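Local atomic coordinates of succinoglycan biosynthesis protein (Bacillus cereus ATCC 14579, PDB entry 2QGM), a protein that is of unproven function but belongs to the erythromycin esterase-like family and may take part in succinoglycan biosynthesis. Residues Arg191-Leu205 with Phe226-Asp239. Numbering follows the deposited sequence.
Sequences RPDLLAEVEENYKEL and FKANAERVARLLKD
V233 packs against V198, N201 and Y202, an example of one branched side chain serving several neighbours across a near-antiparallel helix pair: the axes of 195-203 and 226-236 come within 8.9 Å, their directions 151° apart. Its CB already lies 3.6 Å from Y202 OH. From there the two methyls part. CG1, anti to the backbone N (chi1 -178°), meets V198 CG1 at 3.8 Å, the two valines crossing at about a right angle, and also touches the phenol end of Y202. CG2 turns the other way, packing against N201 CB at 3.6 Å and sitting over one face of the Y202 ring in a CH-pi contact, 4.2 Å from its centroid. Beside this packing, Y202 OH donates to a water that in turn donates to A230 O. N229 ND2 makes a weak hydrogen bond to N201 O (3.4 Å), and a second water joins both atoms to L205 N. Toward one end, L205 CA lies over the centre of the F226 ring, 4.0 Å from the centroid; at the other, R191 NH1 forms a salt bridge with D239 OD1 at 2.9 Å, carboxylate and guanidinium planes perpendicular. I184 backs V198, and I263 Y202. The chemistry implies apolar packing beside polar, water-bridged links, with one ionic link at an end.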
# COMPACT_ATOMS: atom_id res chain seq x y z
N ARG A 191 8.81 -27.40 -17.17
CA ARG A 191 9.21 -28.52 -16.32
C ARG A 191 8.11 -29.59 -16.35
O ARG A 191 7.49 -29.89 -15.33
CB ARG A 191 9.46 -28.03 -14.89
CG ARG A 191 10.16 -26.67 -14.83
CD ARG A 191 10.71 -26.35 -13.45
NE ARG A 191 11.91 -27.12 -13.15
CZ ARG A 191 12.80 -26.81 -12.21
NH1 ARG A 191 12.63 -25.72 -11.47
NH2 ARG A 191 13.86 -27.58 -12.02
N PRO A 192 7.89 -30.20 -17.53
CA PRO A 192 6.89 -31.24 -17.76
C PRO A 192 6.93 -32.48 -16.86
O PRO A 192 5.90 -33.13 -16.66
CB PRO A 192 7.10 -31.59 -19.23
CG PRO A 192 8.57 -31.35 -19.43
CD PRO A 192 8.75 -30.03 -18.72
N ASP A 193 8.10 -32.81 -16.32
CA ASP A 193 8.22 -33.98 -15.47
C ASP A 193 7.64 -33.76 -14.07
O ASP A 193 7.47 -34.71 -13.30
CB ASP A 193 9.68 -34.39 -15.35
CG ASP A 193 10.25 -34.92 -16.65
OD1 ASP A 193 10.21 -34.19 -17.66
OD2 ASP A 193 10.73 -36.08 -16.67
N LEU A 194 7.31 -32.52 -13.75
CA LEU A 194 6.76 -32.20 -12.44
C LEU A 194 5.28 -31.84 -12.49
O LEU A 194 4.64 -31.69 -11.45
CB LEU A 194 7.53 -31.04 -11.82
CG LEU A 194 9.05 -31.20 -11.72
CD1 LEU A 194 9.65 -29.93 -11.17
CD2 LEU A 194 9.39 -32.39 -10.84
N LEU A 195 4.74 -31.70 -13.69
CA LEU A 195 3.34 -31.33 -13.86
C LEU A 195 2.39 -32.17 -13.02
O LEU A 195 1.53 -31.63 -12.33
CB LEU A 195 2.96 -31.43 -15.34
CG LEU A 195 1.54 -31.01 -15.73
CD1 LEU A 195 1.23 -29.61 -15.21
CD2 LEU A 195 1.44 -31.05 -17.24
N ALA A 196 2.55 -33.49 -13.09
CA ALA A 196 1.69 -34.39 -12.33
C ALA A 196 1.71 -34.05 -10.85
O ALA A 196 0.67 -33.90 -10.22
CB ALA A 196 2.14 -35.83 -12.54
N GLU A 197 2.92 -33.93 -10.30
CA GLU A 197 3.08 -33.64 -8.89
C GLU A 197 2.55 -32.26 -8.50
O GLU A 197 1.90 -32.11 -7.47
CB GLU A 197 4.55 -33.77 -8.49
CG GLU A 197 4.84 -33.40 -7.04
CD GLU A 197 6.23 -33.83 -6.61
OE1 GLU A 197 7.12 -33.94 -7.48
OE2 GLU A 197 6.43 -34.05 -5.39
N VAL A 198 2.83 -31.26 -9.32
CA VAL A 198 2.37 -29.91 -9.02
C VAL A 198 0.85 -29.82 -9.01
O VAL A 198 0.26 -29.29 -8.07
CB VAL A 198 2.94 -28.87 -10.01
CG1 VAL A 198 2.40 -27.48 -9.68
CG2 VAL A 198 4.46 -28.87 -9.95
N GLU A 199 0.21 -30.34 -10.05
CA GLU A 199 -1.25 -30.30 -10.14
C GLU A 199 -1.90 -31.04 -8.98
O GLU A 199 -2.94 -30.63 -8.47
CB GLU A 199 -1.71 -30.89 -11.47
CG GLU A 199 -1.34 -30.01 -12.65
CD GLU A 199 -1.96 -30.49 -13.94
OE1 GLU A 199 -1.56 -31.57 -14.44
OE2 GLU A 199 -2.85 -29.78 -14.46
N GLU A 200 -1.27 -32.14 -8.57
CA GLU A 200 -1.79 -32.93 -7.45
C GLU A 200 -1.74 -32.10 -6.17
O GLU A 200 -2.69 -32.09 -5.39
CB GLU A 200 -0.96 -34.20 -7.27
CG GLU A 200 -1.38 -35.03 -6.07
CD GLU A 200 -2.76 -35.64 -6.24
OE1 GLU A 200 -2.90 -36.53 -7.10
OE2 GLU A 200 -3.69 -35.21 -5.52
N ASN A 201 -0.63 -31.41 -5.95
CA ASN A 201 -0.48 -30.60 -4.75
C ASN A 201 -1.41 -29.40 -4.67
O ASN A 201 -1.72 -28.94 -3.57
CB ASN A 201 0.96 -30.13 -4.58
CG ASN A 201 1.87 -31.22 -4.05
OD1 ASN A 201 2.57 -31.89 -4.80
ND2 ASN A 201 1.84 -31.41 -2.73
N TYR A 202 -1.84 -28.88 -5.81
CA TYR A 202 -2.72 -27.71 -5.86
C TYR A 202 -4.21 -27.96 -6.07
O TYR A 202 -5.02 -27.08 -5.81
CB TYR A 202 -2.29 -26.75 -6.97
CG TYR A 202 -1.04 -25.94 -6.73
CD1 TYR A 202 -0.52 -25.74 -5.45
CD2 TYR A 202 -0.39 -25.33 -7.80
CE1 TYR A 202 0.60 -24.93 -5.24
CE2 TYR A 202 0.73 -24.53 -7.61
CZ TYR A 202 1.22 -24.33 -6.33
OH TYR A 202 2.31 -23.51 -6.19
N LYS A 203 -4.57 -29.15 -6.55
CA LYS A 203 -5.97 -29.46 -6.84
C LYS A 203 -7.00 -29.11 -5.77
O LYS A 203 -7.92 -28.35 -6.03
CB LYS A 203 -6.13 -30.95 -7.22
CG LYS A 203 -7.53 -31.31 -7.71
CD LYS A 203 -7.65 -32.77 -8.12
CE LYS A 203 -9.08 -33.10 -8.56
NZ LYS A 203 -9.27 -34.53 -8.94
N GLU A 204 -6.87 -29.68 -4.58
CA GLU A 204 -7.83 -29.41 -3.51
C GLU A 204 -7.66 -28.01 -2.93
O GLU A 204 -8.63 -27.29 -2.75
CB GLU A 204 -7.69 -30.47 -2.41
CG GLU A 204 -8.09 -31.86 -2.86
CD GLU A 204 -9.59 -31.98 -3.10
OE1 GLU A 204 -10.36 -31.87 -2.12
OE2 GLU A 204 -10.00 -32.19 -4.26
N LEU A 205 -6.42 -27.64 -2.66
CA LEU A 205 -6.11 -26.33 -2.11
C LEU A 205 -6.77 -25.19 -2.88
O LEU A 205 -7.40 -24.31 -2.30
CB LEU A 205 -4.60 -26.11 -2.08
CG LEU A 205 -4.12 -24.68 -1.80
CD1 LEU A 205 -4.57 -24.24 -0.41
CD2 LEU A 205 -2.60 -24.63 -1.92
N PHE A 226 -2.40 -28.66 3.37
CA PHE A 226 -2.28 -27.68 2.29
C PHE A 226 -1.00 -26.85 2.37
O PHE A 226 -0.43 -26.49 1.34
CB PHE A 226 -3.49 -26.74 2.26
CG PHE A 226 -4.78 -27.42 1.86
CD1 PHE A 226 -4.77 -28.52 1.01
CD2 PHE A 226 -6.00 -26.92 2.31
CE1 PHE A 226 -5.98 -29.13 0.61
CE2 PHE A 226 -7.21 -27.51 1.92
CZ PHE A 226 -7.19 -28.62 1.07
N LYS A 227 -0.56 -26.53 3.58
CA LYS A 227 0.67 -25.75 3.75
C LYS A 227 1.83 -26.60 3.24
O LYS A 227 2.74 -26.09 2.57
CB LYS A 227 0.90 -25.40 5.23
CG LYS A 227 2.27 -24.77 5.49
CD LYS A 227 2.55 -24.60 6.97
CE LYS A 227 3.99 -24.11 7.21
NZ LYS A 227 5.03 -25.12 6.84
N ALA A 228 1.81 -27.88 3.59
CA ALA A 228 2.85 -28.82 3.16
C ALA A 228 2.87 -28.92 1.64
O ALA A 228 3.94 -28.86 1.03
CB ALA A 228 2.59 -30.20 3.78
N ASN A 229 1.70 -29.08 1.04
CA ASN A 229 1.60 -29.18 -0.42
C ASN A 229 2.15 -27.92 -1.09
O ASN A 229 2.86 -28.00 -2.09
CB ASN A 229 0.15 -29.40 -0.84
CG ASN A 229 -0.37 -30.79 -0.50
OD1 ASN A 229 0.28 -31.54 0.24
ND2 ASN A 229 -1.53 -31.13 -1.03
N ALA A 230 1.82 -26.75 -0.54
CA ALA A 230 2.26 -25.47 -1.10
C ALA A 230 3.76 -25.30 -0.97
O ALA A 230 4.42 -24.81 -1.88
CB ALA A 230 1.55 -24.32 -0.40
N GLU A 231 4.29 -25.69 0.18
CA GLU A 231 5.72 -25.58 0.42
C GLU A 231 6.46 -26.51 -0.54
O GLU A 231 7.53 -26.17 -1.04
CB GLU A 231 6.03 -25.94 1.88
CG GLU A 231 7.51 -26.00 2.21
CD GLU A 231 7.77 -25.99 3.71
OE1 GLU A 231 6.89 -26.44 4.47
OE2 GLU A 231 8.86 -25.53 4.11
N ARG A 232 5.85 -27.66 -0.81
CA ARG A 232 6.42 -28.67 -1.70
C ARG A 232 6.64 -28.11 -3.10
O ARG A 232 7.73 -28.22 -3.67
CB ARG A 232 5.49 -29.89 -1.78
CG ARG A 232 6.09 -31.09 -2.48
CD ARG A 232 5.03 -32.15 -2.77
NE ARG A 232 4.10 -32.32 -1.66
CZ ARG A 232 4.45 -32.72 -0.44
NH1 ARG A 232 5.71 -33.01 -0.17
NH2 ARG A 232 3.53 -32.83 0.51
N VAL A 233 5.60 -27.50 -3.66
CA VAL A 233 5.71 -26.92 -4.99
C VAL A 233 6.69 -25.75 -5.06
O VAL A 233 7.42 -25.61 -6.04
CB VAL A 233 4.34 -26.44 -5.50
CG1 VAL A 233 4.47 -25.89 -6.92
CG2 VAL A 233 3.35 -27.59 -5.46
N ALA A 234 6.70 -24.90 -4.03
CA ALA A 234 7.62 -23.76 -4.02
C ALA A 234 9.05 -24.29 -4.05
O ALA A 234 9.90 -23.74 -4.74
CB ALA A 234 7.40 -22.90 -2.77
N ARG A 235 9.31 -25.36 -3.30
CA ARG A 235 10.64 -25.96 -3.26
C ARG A 235 11.03 -26.42 -4.65
O ARG A 235 12.14 -26.16 -5.12
CB ARG A 235 10.64 -27.17 -2.32
CG ARG A 235 10.45 -26.84 -0.85
CD ARG A 235 11.71 -26.22 -0.25
NE ARG A 235 11.57 -25.97 1.18
CZ ARG A 235 12.53 -25.47 1.95
NH1 ARG A 235 13.72 -25.17 1.43
NH2 ARG A 235 12.31 -25.28 3.25
N LEU A 236 10.11 -27.11 -5.31
CA LEU A 236 10.32 -27.65 -6.65
C LEU A 236 10.68 -26.58 -7.67
O LEU A 236 11.31 -26.87 -8.69
CB LEU A 236 9.06 -28.38 -7.12
CG LEU A 236 8.64 -29.63 -6.35
CD1 LEU A 236 7.21 -29.98 -6.70
CD2 LEU A 236 9.58 -30.79 -6.67
N LEU A 237 10.29 -25.34 -7.40
CA LEU A 237 10.56 -24.26 -8.33
C LEU A 237 11.59 -23.25 -7.83
O LEU A 237 11.77 -22.20 -8.44
CB LEU A 237 9.26 -23.53 -8.67
CG LEU A 237 8.16 -24.41 -9.28
CD1 LEU A 237 6.90 -23.59 -9.42
CD2 LEU A 237 8.61 -24.95 -10.63
N LYS A 238 12.27 -23.56 -6.74
CA LYS A 238 13.25 -22.63 -6.20
C LYS A 238 14.51 -22.60 -7.05
O LYS A 238 15.31 -21.66 -6.97
CB LYS A 238 13.60 -23.00 -4.76
CG LYS A 238 14.39 -21.92 -4.02
CD LYS A 238 14.52 -22.24 -2.53
CE LYS A 238 15.16 -21.08 -1.77
NZ LYS A 238 15.24 -21.35 -0.30
N ASP A 239 14.67 -23.61 -7.91
CA ASP A 239 15.85 -23.74 -8.75
C ASP A 239 17.01 -23.92 -7.80
O ASP A 239 17.92 -23.10 -7.70
CB ASP A 239 16.02 -22.52 -9.64
CG ASP A 239 15.36 -22.70 -11.00
OD1 ASP A 239 14.36 -23.43 -11.05
OD2 ASP A 239 15.84 -22.12 -11.99
O HOH W 1 -4.09 -29.70 -2.38
O HOH W 2 3.20 -23.11 -3.52